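Local coordinates for protein aldo-keto reductase 1 (Coptotermes gestroi, PDB 5KET) that binds NADP in a TIM-barrel fold and probably acts as an oxidoreductase of the aldo/keto reductase family, at residues G92-V98 with S152-M157; V199-R204 with L308-R314; Y220-G224 with A265-L269. One frame throughout, in Å; residues are numbered along the deposited sequence.

In the fold
All three contacts belong to one TIM barrel and follow one another or nest along the chain. Interaction 1 stands apart, across the chain's centre from the other two: its centre is about 33 Å from that of interaction 2 and about 32 Å from that of interaction 3, and its nearest atoms stay about 14 Å from the latter. Interaction 3 lies within the loop closed by interaction 2. Their centres are about 12 Å apart and they touch, Val-199 CG2 lying 3.5 Å from Leu-268 CD2. Interaction 3 meets the bound NADP directly, whereas the nearest side chains of interactions 1 and 2, Asn-93 and Val-199, are each about 11 Å from it.

Interaction 1 (G92-V98 with S152-M157); sequences GNRAESV and SLWKAM
The backbone N of Arg-94 donates to Gly-92 O at 2.7 Å, closing an inverse gamma turn centred on Asn-93, and both atoms of this bond rest against CD1 of Leu-153, which comes within 3.3 Å of Arg-94 N. The other branch of the leucine, CD2, leans on CA and CB of Asn-93. With its CG opposite the backbone N (chi1 177°), Leu-153 reaches out of helix 150-162 into the bend of the turn.

Val-98, of helix 98-109, meets the same helix with both branches. Its CG2 lies 3.5 Å from Leu-153 CD1 and 3.6 Å from Ala-156 CB. Its CG1, placed opposite the backbone N by a chi1 of 176°, approaches Met-157 SD at 3.7 Å, the two side chains crossing at about a right angle. Serine in place of Val-98 would probably leave Met-157 SD and Leu-153 CD1 without their methyl partners and open a gap beside Ala-156. Ala-95 CB packs on Ala-156 CB at 3.9 Å, small against small, and also borders Ser-152 O.

In barrel terms, the loop after the third parallel strand, 83-88, is laid against the helix that follows the fourth, 114-119. Ile-119 of that strand touches both Asn-93 and Leu-153 beneath the contact. Arg-94 turns away from the helix and forms a salt bridge with Asp-145.

No hydrogen bond crosses between the segments. Gly-92 O is used within the turn, Leu-153 O accepts from Met-157 N inside its own helix, and what meets between them is methyl groups and a thioether, packed on each other and on the main chain of the turn, which implies an association set by shape and burial of apolar surface more than by directional bonding.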
loop_
_atom_site.group_PDB
_atom_site.type_symbol
_atom_site.label_atom_id
_atom_site.label_comp_id
_atom_site.label_asym_id
_atom_site.label_seq_id
_atom_site.Cartn_x
_atom_site.Cartn_y
_atom_site.Cartn_z
ATOM N N GLY A 92 1.364 15.441 6.692
ATOM C CA GLY A 92 0.311 15.536 7.685
ATOM C C GLY A 92 0.506 14.632 8.888
ATOM O O GLY A 92 -0.459 14.370 9.613
ATOM N N ASN A 93 1.731 14.164 9.136
ATOM C CA ASN A 93 2.011 13.305 10.291
ATOM C C ASN A 93 2.084 14.126 11.573
ATOM O O ASN A 93 3.060 14.121 12.325
ATOM C CB ASN A 93 3.287 12.514 10.070
ATOM C CG ASN A 93 3.251 11.756 8.799
ATOM O OD1 ASN A 93 2.721 12.241 7.810
ATOM N ND2 ASN A 93 3.780 10.549 8.809
ATOM N N ARG A 94 0.992 14.835 11.814
ATOM C CA ARG A 94 0.754 15.560 13.041
ATOM C C ARG A 94 -0.736 15.427 13.320
ATOM O O ARG A 94 -1.549 15.494 12.394
ATOM C CB ARG A 94 1.186 17.026 12.909
ATOM C CG ARG A 94 0.502 17.745 11.765
ATOM C CD ARG A 94 1.342 18.878 11.182
ATOM N NE ARG A 94 2.354 18.375 10.256
ATOM C CZ ARG A 94 3.647 18.288 10.547
ATOM N NH1 ARG A 94 4.088 18.686 11.735
ATOM N NH2 ARG A 94 4.505 17.812 9.660
ATOM N N ALA A 95 -1.084 15.185 14.584
ATOM C CA ALA A 95 -2.486 14.955 14.937
ATOM C C ALA A 95 -3.397 16.062 14.420
ATOM O O ALA A 95 -4.519 15.788 13.975
ATOM C CB ALA A 95 -2.622 14.815 16.452
ATOM N N GLU A 96 -2.914 17.309 14.426
ATOM C CA GLU A 96 -3.730 18.467 14.071
ATOM C C GLU A 96 -4.126 18.475 12.595
ATOM O O GLU A 96 -5.161 19.053 12.238
ATOM C CB GLU A 96 -2.968 19.743 14.422
ATOM C CG GLU A 96 -1.442 19.635 14.173
ATOM C CD GLU A 96 -0.643 19.137 15.346
ATOM O OE1 GLU A 96 -1.114 18.227 16.069
ATOM O OE2 GLU A 96 0.486 19.656 15.561
ATOM N N SER A 97 -3.323 17.868 11.723
ATOM C CA SER A 97 -3.529 17.963 10.284
ATOM C C SER A 97 -4.309 16.792 9.713
ATOM O O SER A 97 -4.560 16.768 8.503
ATOM C CB SER A 97 -2.181 18.071 9.554
ATOM O OG SER A 97 -1.525 19.298 9.840
ATOM N N VAL A 98 -4.702 15.828 10.544
ATOM C CA VAL A 98 -5.187 14.559 10.017
ATOM C C VAL A 98 -6.543 14.735 9.333
ATOM O O VAL A 98 -6.744 14.283 8.201
ATOM C CB VAL A 98 -5.237 13.501 11.131
ATOM C CG1 VAL A 98 -5.842 12.215 10.605
ATOM C CG2 VAL A 98 -3.844 13.245 11.651
ATOM N N SER A 152 0.293 10.394 19.374
ATOM C CA SER A 152 -0.598 11.530 19.192
ATOM C C SER A 152 -1.273 11.467 17.840
ATOM O O SER A 152 -2.471 11.748 17.718
ATOM C CB SER A 152 0.174 12.838 19.307
ATOM O OG SER A 152 1.287 12.712 20.162
ATOM N N LEU A 153 -0.497 11.147 16.806
ATOM C CA LEU A 153 -1.021 11.092 15.450
ATOM C C LEU A 153 -2.079 10.010 15.323
ATOM O O LEU A 153 -3.145 10.226 14.737
ATOM C CB LEU A 153 0.132 10.844 14.492
ATOM C CG LEU A 153 -0.172 10.668 13.012
ATOM C CD1 LEU A 153 -0.620 11.992 12.412
ATOM C CD2 LEU A 153 1.073 10.128 12.327
ATOM N N TRP A 154 -1.804 8.846 15.903
ATOM C CA TRP A 154 -2.731 7.731 15.836
ATOM C C TRP A 154 -4.064 8.053 16.506
ATOM O O TRP A 154 -5.118 7.613 16.029
ATOM C CB TRP A 154 -2.090 6.510 16.477
ATOM C CG TRP A 154 -2.994 5.361 16.446
ATOM C CD1 TRP A 154 -3.697 4.838 17.481
ATOM C CD2 TRP A 154 -3.350 4.595 15.279
ATOM N NE1 TRP A 154 -4.461 3.775 17.039
ATOM C CE2 TRP A 154 -4.261 3.611 15.695
ATOM C CE3 TRP A 154 -2.977 4.647 13.935
ATOM C CZ2 TRP A 154 -4.810 2.670 14.792
ATOM C CZ3 TRP A 154 -3.526 3.707 13.043
ATOM C CH2 TRP A 154 -4.427 2.742 13.483
ATOM N N LYS A 155 -4.046 8.804 17.609
ATOM C CA LYS A 155 -5.300 9.172 18.257
ATOM C C LYS A 155 -6.160 10.040 17.348
ATOM O O LYS A 155 -7.393 9.982 17.417
ATOM C CB LYS A 155 -5.020 9.873 19.587
ATOM C CG LYS A 155 -4.479 8.929 20.655
ATOM C CD LYS A 155 -4.800 9.429 22.070
ATOM C CE LYS A 155 -4.299 8.452 23.128
ATOM N NZ LYS A 155 -4.746 7.042 22.868
ATOM N N ALA A 156 -5.530 10.831 16.473
ATOM C CA ALA A 156 -6.282 11.600 15.486
ATOM C C ALA A 156 -6.877 10.697 14.419
ATOM O O ALA A 156 -7.969 10.972 13.910
ATOM C CB ALA A 156 -5.380 12.657 14.846
ATOM N N MET A 157 -6.167 9.629 14.060
ATOM C CA MET A 157 -6.727 8.632 13.160
ATOM C C MET A 157 -7.934 7.952 13.793
ATOM O O MET A 157 -8.976 7.780 13.148
ATOM C CB MET A 157 -5.648 7.613 12.808
ATOM C CG MET A 157 -4.405 8.249 12.214
ATOM S SD MET A 157 -4.685 8.749 10.503
ATOM C CE MET A 157 -4.945 7.136 9.750
#

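Interaction 2 (V199-R204 with L308-R314); sequences VYFQQR and LDSLDKR
Lys-313 and Tyr-200 run side by side in the same direction, and a bend at chi4 (52°) sets the ammonium over one face of the ring: NZ is 4.2 Å from the ring centroid and 16° off its normal, a cation-pi contact displaced toward the rim. Beyond it the phenol OH is hydrogen-bonded to Asp-250. The main chains are joined next to this pair, Lys-313 N donating to Tyr-200 O at 2.9 Å.

The contact binds the loop after the sixth barrel strand, 192-196, to the chain leaving helix 302-310. Asp-312 shapes that exit as an Asx turn: its OD1 takes Arg-314 N at 2.7 Å, from above the carboxylate plane, and also a weak bond from Gln-202 N at 3.3 Å. The flat end of Gln-202 lies stacked on the Asp-312 carboxylate.

Arg-204 crosses Asp-309 at about a right angle, guanidinium and carboxylate planes 81° apart, yet NH1 still reaches OD1 at 3.2 Å in a salt bridge. Val-199 and Leu-311 lie side by side and point the same way, CG2 of the valine 4.2 Å from CD1 of the leucine. The Phe-201 ring turns its edge to Arg-314 O.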
loop_
_atom_site.group_PDB
_atom_site.type_symbol
_atom_site.label_atom_id
_atom_site.label_comp_id
_atom_site.label_asym_id
_atom_site.label_seq_id
_atom_site.Cartn_x
_atom_site.Cartn_y
_atom_site.Cartn_z
ATOM N N VAL A 199 7.838 -12.302 -3.371
ATOM C CA VAL A 199 8.622 -13.503 -3.104
ATOM C C VAL A 199 10.095 -13.185 -2.879
ATOM O O VAL A 199 10.814 -14.011 -2.312
ATOM C CB VAL A 199 8.480 -14.550 -4.227
ATOM C CG1 VAL A 199 7.021 -14.936 -4.419
ATOM C CG2 VAL A 199 9.119 -14.047 -5.510
ATOM N N TYR A 200 10.567 -12.015 -3.308
ATOM C CA TYR A 200 11.934 -11.606 -3.006
ATOM C C TYR A 200 12.064 -10.914 -1.652
ATOM O O TYR A 200 13.188 -10.739 -1.172
ATOM C CB TYR A 200 12.472 -10.683 -4.105
ATOM C CG TYR A 200 12.822 -11.404 -5.388
ATOM C CD1 TYR A 200 12.888 -12.793 -5.426
ATOM C CD2 TYR A 200 13.095 -10.696 -6.558
ATOM C CE1 TYR A 200 13.212 -13.463 -6.598
ATOM C CE2 TYR A 200 13.423 -11.353 -7.727
ATOM C CZ TYR A 200 13.476 -12.736 -7.743
ATOM O OH TYR A 200 13.795 -13.392 -8.904
ATOM N N PHE A 201 10.937 -10.543 -1.028
ATOM C CA PHE A 201 10.846 -9.769 0.201
ATOM C C PHE A 201 9.558 -10.200 0.912
ATOM O O PHE A 201 8.578 -9.463 1.028
ATOM C CB PHE A 201 10.860 -8.270 -0.104
ATOM C CG PHE A 201 11.169 -7.402 1.080
ATOM C CD1 PHE A 201 12.333 -7.580 1.809
ATOM C CD2 PHE A 201 10.300 -6.391 1.451
ATOM C CE1 PHE A 201 12.611 -6.778 2.891
ATOM C CE2 PHE A 201 10.575 -5.587 2.528
ATOM C CZ PHE A 201 11.730 -5.785 3.252
ATOM N N GLN A 202 9.545 -11.441 1.406
ATOM C CA GLN A 202 8.306 -12.041 1.896
ATOM C C GLN A 202 7.872 -11.524 3.265
ATOM O O GLN A 202 6.708 -11.726 3.641
ATOM C CB GLN A 202 8.450 -13.563 1.943
ATOM C CG GLN A 202 8.560 -14.193 0.578
ATOM C CD GLN A 202 8.984 -15.640 0.621
ATOM O OE1 GLN A 202 9.591 -16.146 -0.323
ATOM N NE2 GLN A 202 8.677 -16.317 1.714
ATOM N N GLN A 203 8.765 -10.877 4.017
ATOM C CA GLN A 203 8.431 -10.277 5.308
ATOM C C GLN A 203 7.816 -11.310 6.244
ATOM O O GLN A 203 6.850 -11.030 6.957
ATOM C CB GLN A 203 7.504 -9.062 5.147
ATOM C CG GLN A 203 8.102 -7.909 4.358
ATOM C CD GLN A 203 8.524 -6.743 5.233
ATOM O OE1 GLN A 203 9.178 -6.929 6.265
ATOM N NE2 GLN A 203 8.180 -5.525 4.809
ATOM N N ARG A 204 8.388 -12.521 6.233
ATOM C CA ARG A 204 7.917 -13.587 7.115
ATOM C C ARG A 204 7.741 -13.086 8.539
ATOM O O ARG A 204 6.691 -13.291 9.160
ATOM C CB ARG A 204 8.895 -14.767 7.104
ATOM C CG ARG A 204 9.567 -15.027 5.795
ATOM C CD ARG A 204 8.573 -15.507 4.798
ATOM N NE ARG A 204 7.590 -16.357 5.425
ATOM C CZ ARG A 204 6.723 -17.091 4.756
ATOM N NH1 ARG A 204 6.715 -17.083 3.433
ATOM N NH2 ARG A 204 5.852 -17.834 5.412
ATOM N N LEU A 308 9.092 -21.265 -3.739
ATOM C CA LEU A 308 8.878 -19.822 -3.684
ATOM C C LEU A 308 9.387 -19.237 -2.374
ATOM O O LEU A 308 9.864 -18.093 -2.348
ATOM C CB LEU A 308 7.395 -19.497 -3.886
ATOM C CG LEU A 308 6.792 -19.968 -5.216
ATOM C CD1 LEU A 308 5.377 -19.449 -5.396
ATOM C CD2 LEU A 308 7.667 -19.589 -6.411
ATOM N N ASP A 309 9.299 -19.998 -1.281
ATOM C CA ASP A 309 9.877 -19.533 -0.029
ATOM C C ASP A 309 11.394 -19.417 -0.128
ATOM O O ASP A 309 11.988 -18.518 0.480
ATOM C CB ASP A 309 9.474 -20.465 1.119
ATOM C CG ASP A 309 8.028 -20.267 1.568
ATOM O OD1 ASP A 309 7.413 -19.237 1.207
ATOM O OD2 ASP A 309 7.510 -21.142 2.297
ATOM N N SER A 310 12.039 -20.303 -0.896
ATOM C CA SER A 310 13.489 -20.225 -1.037
ATOM C C SER A 310 13.919 -18.949 -1.745
ATOM O O SER A 310 15.043 -18.474 -1.541
ATOM C CB SER A 310 14.020 -21.447 -1.786
ATOM O OG SER A 310 14.045 -22.591 -0.949
ATOM N N LEU A 311 13.042 -18.376 -2.565
ATOM C CA LEU A 311 13.415 -17.205 -3.340
ATOM C C LEU A 311 13.602 -15.970 -2.477
ATOM O O LEU A 311 14.229 -15.006 -2.932
ATOM C CB LEU A 311 12.351 -16.936 -4.398
ATOM C CG LEU A 311 12.275 -17.982 -5.507
ATOM C CD1 LEU A 311 11.163 -17.589 -6.459
ATOM C CD2 LEU A 311 13.630 -18.138 -6.180
ATOM N N ASP A 312 13.088 -15.989 -1.249
ATOM C CA ASP A 312 13.071 -14.804 -0.394
ATOM C C ASP A 312 14.484 -14.317 -0.098
ATOM O O ASP A 312 15.359 -15.100 0.284
ATOM C CB ASP A 312 12.323 -15.125 0.904
ATOM C CG ASP A 312 12.273 -13.953 1.881
ATOM O OD1 ASP A 312 12.533 -12.798 1.471
ATOM O OD2 ASP A 312 11.950 -14.198 3.070
ATOM N N LYS A 313 14.704 -13.017 -0.295
ATOM C CA LYS A 313 15.982 -12.377 -0.023
ATOM C C LYS A 313 16.002 -11.636 1.309
ATOM O O LYS A 313 17.033 -11.051 1.655
ATOM C CB LYS A 313 16.337 -11.406 -1.155
ATOM C CG LYS A 313 16.643 -12.092 -2.480
ATOM C CD LYS A 313 16.824 -11.085 -3.609
ATOM C CE LYS A 313 17.590 -11.707 -4.771
ATOM N NZ LYS A 313 16.978 -12.990 -5.212
ATOM N N ARG A 314 14.895 -11.669 2.060
ATOM C CA ARG A 314 14.722 -10.931 3.307
ATOM C C ARG A 314 15.282 -9.519 3.217
ATOM O O ARG A 314 15.102 -8.857 2.194
ATOM C CB ARG A 314 15.350 -11.692 4.463
ATOM C CG ARG A 314 15.181 -13.175 4.338
ATOM C CD ARG A 314 15.925 -13.896 5.430
ATOM N NE ARG A 314 17.365 -13.958 5.149
ATOM C CZ ARG A 314 17.934 -14.784 4.284
ATOM N NH1 ARG A 314 17.196 -15.637 3.588
ATOM N NH2 ARG A 314 19.235 -14.759 4.099
#

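Interaction 3 (Y220-G224 with A265-L269); sequences YAPIG and AQVLL. With NAP (NADP nicotinamide-adenine-dinucleotide phosphate), chain C.
This is a buried apolar contact between Pro-222 and Ile-223, in the loop after the seventh barrel strand, 216-220, and Ala-265, Leu-268 and Leu-269 of helix 264-273. The evidence centres on one methyl: Ile-223 CG2 lies 3.7 Å from Leu-269 CG and 4.1 Å from each of Ala-265 CB and Leu-268 CB. Alongside, Pro-222 CG meets Leu-269 CD2 at 3.4 Å, the two side chains crossing at a slant.

The isoleucine is shared between helix and cofactor. Its chi1 of 58° holds CG1 between the backbone N and the carbonyl carbon, on the NADP side, and CD1 comes 3.4 Å from C5A of the adenine. Ala-265 CB touches the same base, 3.5 Å from N6A.

A type I turn from Ala-221 to Gly-224 carries the loop round the pyrophosphate, as expected of a TIM barrel that binds its cofactor at the C-terminal ends of the strands. Ile-223 N donates to O2A of NADP at 3.0 Å with an angle of 152° at the hydrogen, while Ala-221 N gives a weak bond to O5D. At the end of the strand the nicotinamide lies over one face of the Tyr-220 ring, C3N standing 3.7 Å above its plane near the centre. The Tyr-220 hydroxyl is hydrogen-bonded to Asn-173, and Phe-320 meets the ring edge-to-face.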
loop_
_atom_site.group_PDB
_atom_site.type_symbol
_atom_site.label_atom_id
_atom_site.label_comp_id
_atom_site.label_asym_id
_atom_site.label_seq_id
_atom_site.Cartn_x
_atom_site.Cartn_y
_atom_site.Cartn_z
ATOM N N TYR A 220 2.146 -4.394 -0.996
ATOM C CA TYR A 220 2.371 -3.570 -2.170
ATOM C C TYR A 220 3.673 -3.989 -2.840
ATOM O O TYR A 220 4.547 -4.604 -2.225
ATOM C CB TYR A 220 2.373 -2.077 -1.822
ATOM C CG TYR A 220 3.636 -1.484 -1.232
ATOM C CD1 TYR A 220 4.729 -1.149 -2.034
ATOM C CD2 TYR A 220 3.711 -1.188 0.126
ATOM C CE1 TYR A 220 5.876 -0.585 -1.482
ATOM C CE2 TYR A 220 4.844 -0.622 0.678
ATOM C CZ TYR A 220 5.920 -0.326 -0.125
ATOM O OH TYR A 220 7.039 0.237 0.441
ATOM N N ALA A 221 3.787 -3.653 -4.117
ATOM C CA ALA A 221 4.818 -4.190 -4.994
ATOM C C ALA A 221 4.819 -5.724 -4.991
ATOM O O ALA A 221 5.873 -6.344 -4.859
ATOM C CB ALA A 221 6.195 -3.662 -4.622
ATOM N N PRO A 222 3.655 -6.354 -5.172
ATOM C CA PRO A 222 3.590 -7.813 -5.002
ATOM C C PRO A 222 4.229 -8.586 -6.140
ATOM O O PRO A 222 4.584 -9.756 -5.944
ATOM C CB PRO A 222 2.087 -8.082 -4.923
ATOM C CG PRO A 222 1.507 -7.040 -5.840
ATOM C CD PRO A 222 2.402 -5.817 -5.733
ATOM N N ILE A 223 4.390 -7.980 -7.316
ATOM C CA ILE A 223 5.065 -8.652 -8.418
ATOM C C ILE A 223 6.372 -7.927 -8.709
ATOM O O ILE A 223 6.807 -7.840 -9.866
ATOM C CB ILE A 223 4.167 -8.733 -9.665
ATOM C CG1 ILE A 223 3.733 -7.344 -10.115
ATOM C CG2 ILE A 223 2.959 -9.573 -9.372
ATOM C CD1 ILE A 223 2.798 -7.333 -11.289
ATOM N N GLY A 224 7.015 -7.407 -7.654
ATOM C CA GLY A 224 8.203 -6.586 -7.802
ATOM C C GLY A 224 7.800 -5.266 -8.419
ATOM O O GLY A 224 6.683 -5.157 -8.930
ATOM N N ALA A 265 3.221 -13.412 -13.049
ATOM C CA ALA A 265 2.610 -12.422 -12.172
ATOM C C ALA A 265 1.570 -13.066 -11.264
ATOM O O ALA A 265 1.532 -12.796 -10.061
ATOM C CB ALA A 265 1.992 -11.291 -12.988
ATOM N N GLN A 266 0.728 -13.934 -11.822
ATOM C CA GLN A 266 -0.286 -14.569 -10.991
ATOM C C GLN A 266 0.309 -15.577 -10.024
ATOM O O GLN A 266 -0.247 -15.787 -8.938
ATOM C CB GLN A 266 -1.328 -15.256 -11.854
ATOM C CG GLN A 266 -1.810 -14.442 -13.014
ATOM C CD GLN A 266 -2.202 -15.337 -14.157
ATOM O OE1 GLN A 266 -1.367 -16.029 -14.698
ATOM N NE2 GLN A 266 -3.476 -15.355 -14.513
ATOM N N VAL A 267 1.408 -16.231 -10.399
ATOM C CA VAL A 267 2.091 -17.076 -9.434
ATOM C C VAL A 267 2.562 -16.239 -8.253
ATOM O O VAL A 267 2.316 -16.576 -7.090
ATOM C CB VAL A 267 3.263 -17.826 -10.083
ATOM C CG1 VAL A 267 3.653 -19.015 -9.212
ATOM C CG2 VAL A 267 2.902 -18.281 -11.486
ATOM N N LEU A 268 3.210 -15.109 -8.543
ATOM C CA LEU A 268 3.735 -14.265 -7.477
ATOM C C LEU A 268 2.627 -13.721 -6.584
ATOM O O LEU A 268 2.794 -13.621 -5.363
ATOM C CB LEU A 268 4.539 -13.108 -8.068
ATOM C CG LEU A 268 5.773 -13.515 -8.860
ATOM C CD1 LEU A 268 6.461 -12.290 -9.385
ATOM C CD2 LEU A 268 6.696 -14.294 -7.961
ATOM N N LEU A 269 1.502 -13.330 -7.174
ATOM C CA LEU A 269 0.406 -12.839 -6.350
ATOM C C LEU A 269 -0.180 -13.954 -5.508
ATOM O O LEU A 269 -0.424 -13.780 -4.308
ATOM C CB LEU A 269 -0.668 -12.224 -7.241
ATOM C CG LEU A 269 -0.200 -11.027 -8.075
ATOM C CD1 LEU A 269 -1.134 -10.778 -9.245
ATOM C CD2 LEU A 269 -0.046 -9.803 -7.179
HETATM P PA NAP C . 3.713 -3.905 -8.736
HETATM O O1A NAP C . 2.251 -3.535 -8.930
HETATM O O2A NAP C . 4.129 -5.110 -8.291
HETATM O O5B NAP C . 4.512 -3.411 -10.128
HETATM C C5B NAP C . 3.538 -2.938 -11.027
HETATM C C4B NAP C . 4.289 -2.686 -12.329
HETATM O O4B NAP C . 4.339 -3.896 -13.051
HETATM C C3B NAP C . 3.630 -1.576 -13.192
HETATM O O3B NAP C . 4.628 -0.846 -13.840
HETATM C C2B NAP C . 2.830 -2.371 -14.252
HETATM O O2B NAP C . 2.951 -1.877 -15.511
HETATM C C1B NAP C . 3.488 -3.807 -14.189
HETATM N N9A NAP C . 2.474 -4.849 -14.081
HETATM C C8A NAP C . 1.260 -4.799 -13.372
HETATM N N7A NAP C . 0.546 -5.943 -13.490
HETATM C C5A NAP C . 1.336 -6.764 -14.315
HETATM C C6A NAP C . 1.151 -8.067 -14.797
HETATM N N6A NAP C . 0.023 -8.782 -14.485
HETATM N N1A NAP C . 2.085 -8.669 -15.599
HETATM C C2A NAP C . 3.199 -7.898 -15.879
HETATM N N3A NAP C . 3.517 -6.646 -15.493
HETATM C C4A NAP C . 2.539 -6.095 -14.689
HETATM O O3 NAP C . 4.172 -2.923 -7.540
HETATM P PN NAP C . 3.715 -1.415 -7.565
HETATM O O1N NAP C . 3.070 -0.925 -8.788
HETATM O O2N NAP C . 4.738 -0.608 -6.805
HETATM O O5D NAP C . 2.408 -1.407 -6.365
HETATM C C5D NAP C . 1.684 -0.302 -6.643
HETATM C C4D NAP C . 0.670 -0.138 -5.566
HETATM O O4D NAP C . 1.348 -0.391 -4.334
HETATM C C3D NAP C . 0.330 1.362 -5.573
HETATM O O3D NAP C . -0.864 1.571 -6.193
HETATM C C2D NAP C . 0.146 1.673 -4.121
HETATM O O2D NAP C . -1.140 1.423 -3.742
HETATM C C1D NAP C . 1.032 0.632 -3.409
HETATM N N1N NAP C . 2.231 1.404 -2.990
HETATM C C2N NAP C . 2.357 1.744 -1.678
HETATM C C3N NAP C . 3.437 2.485 -1.260
HETATM C C7N NAP C . 3.542 2.811 0.149
HETATM O O7N NAP C . 2.626 2.604 0.965
HETATM N N7N NAP C . 4.722 3.379 0.570
HETATM C C4N NAP C . 4.411 2.920 -2.176
HETATM C C5N NAP C . 4.258 2.580 -3.504
HETATM C C6N NAP C . 3.174 1.830 -3.920
HETATM P P2B NAP C . 1.529 -1.167 -16.329
HETATM O O1X NAP C . 1.231 -0.062 -15.326
HETATM O O2X NAP C . 1.972 -0.779 -17.713
HETATM O O3X NAP C . 0.534 -2.308 -16.123
#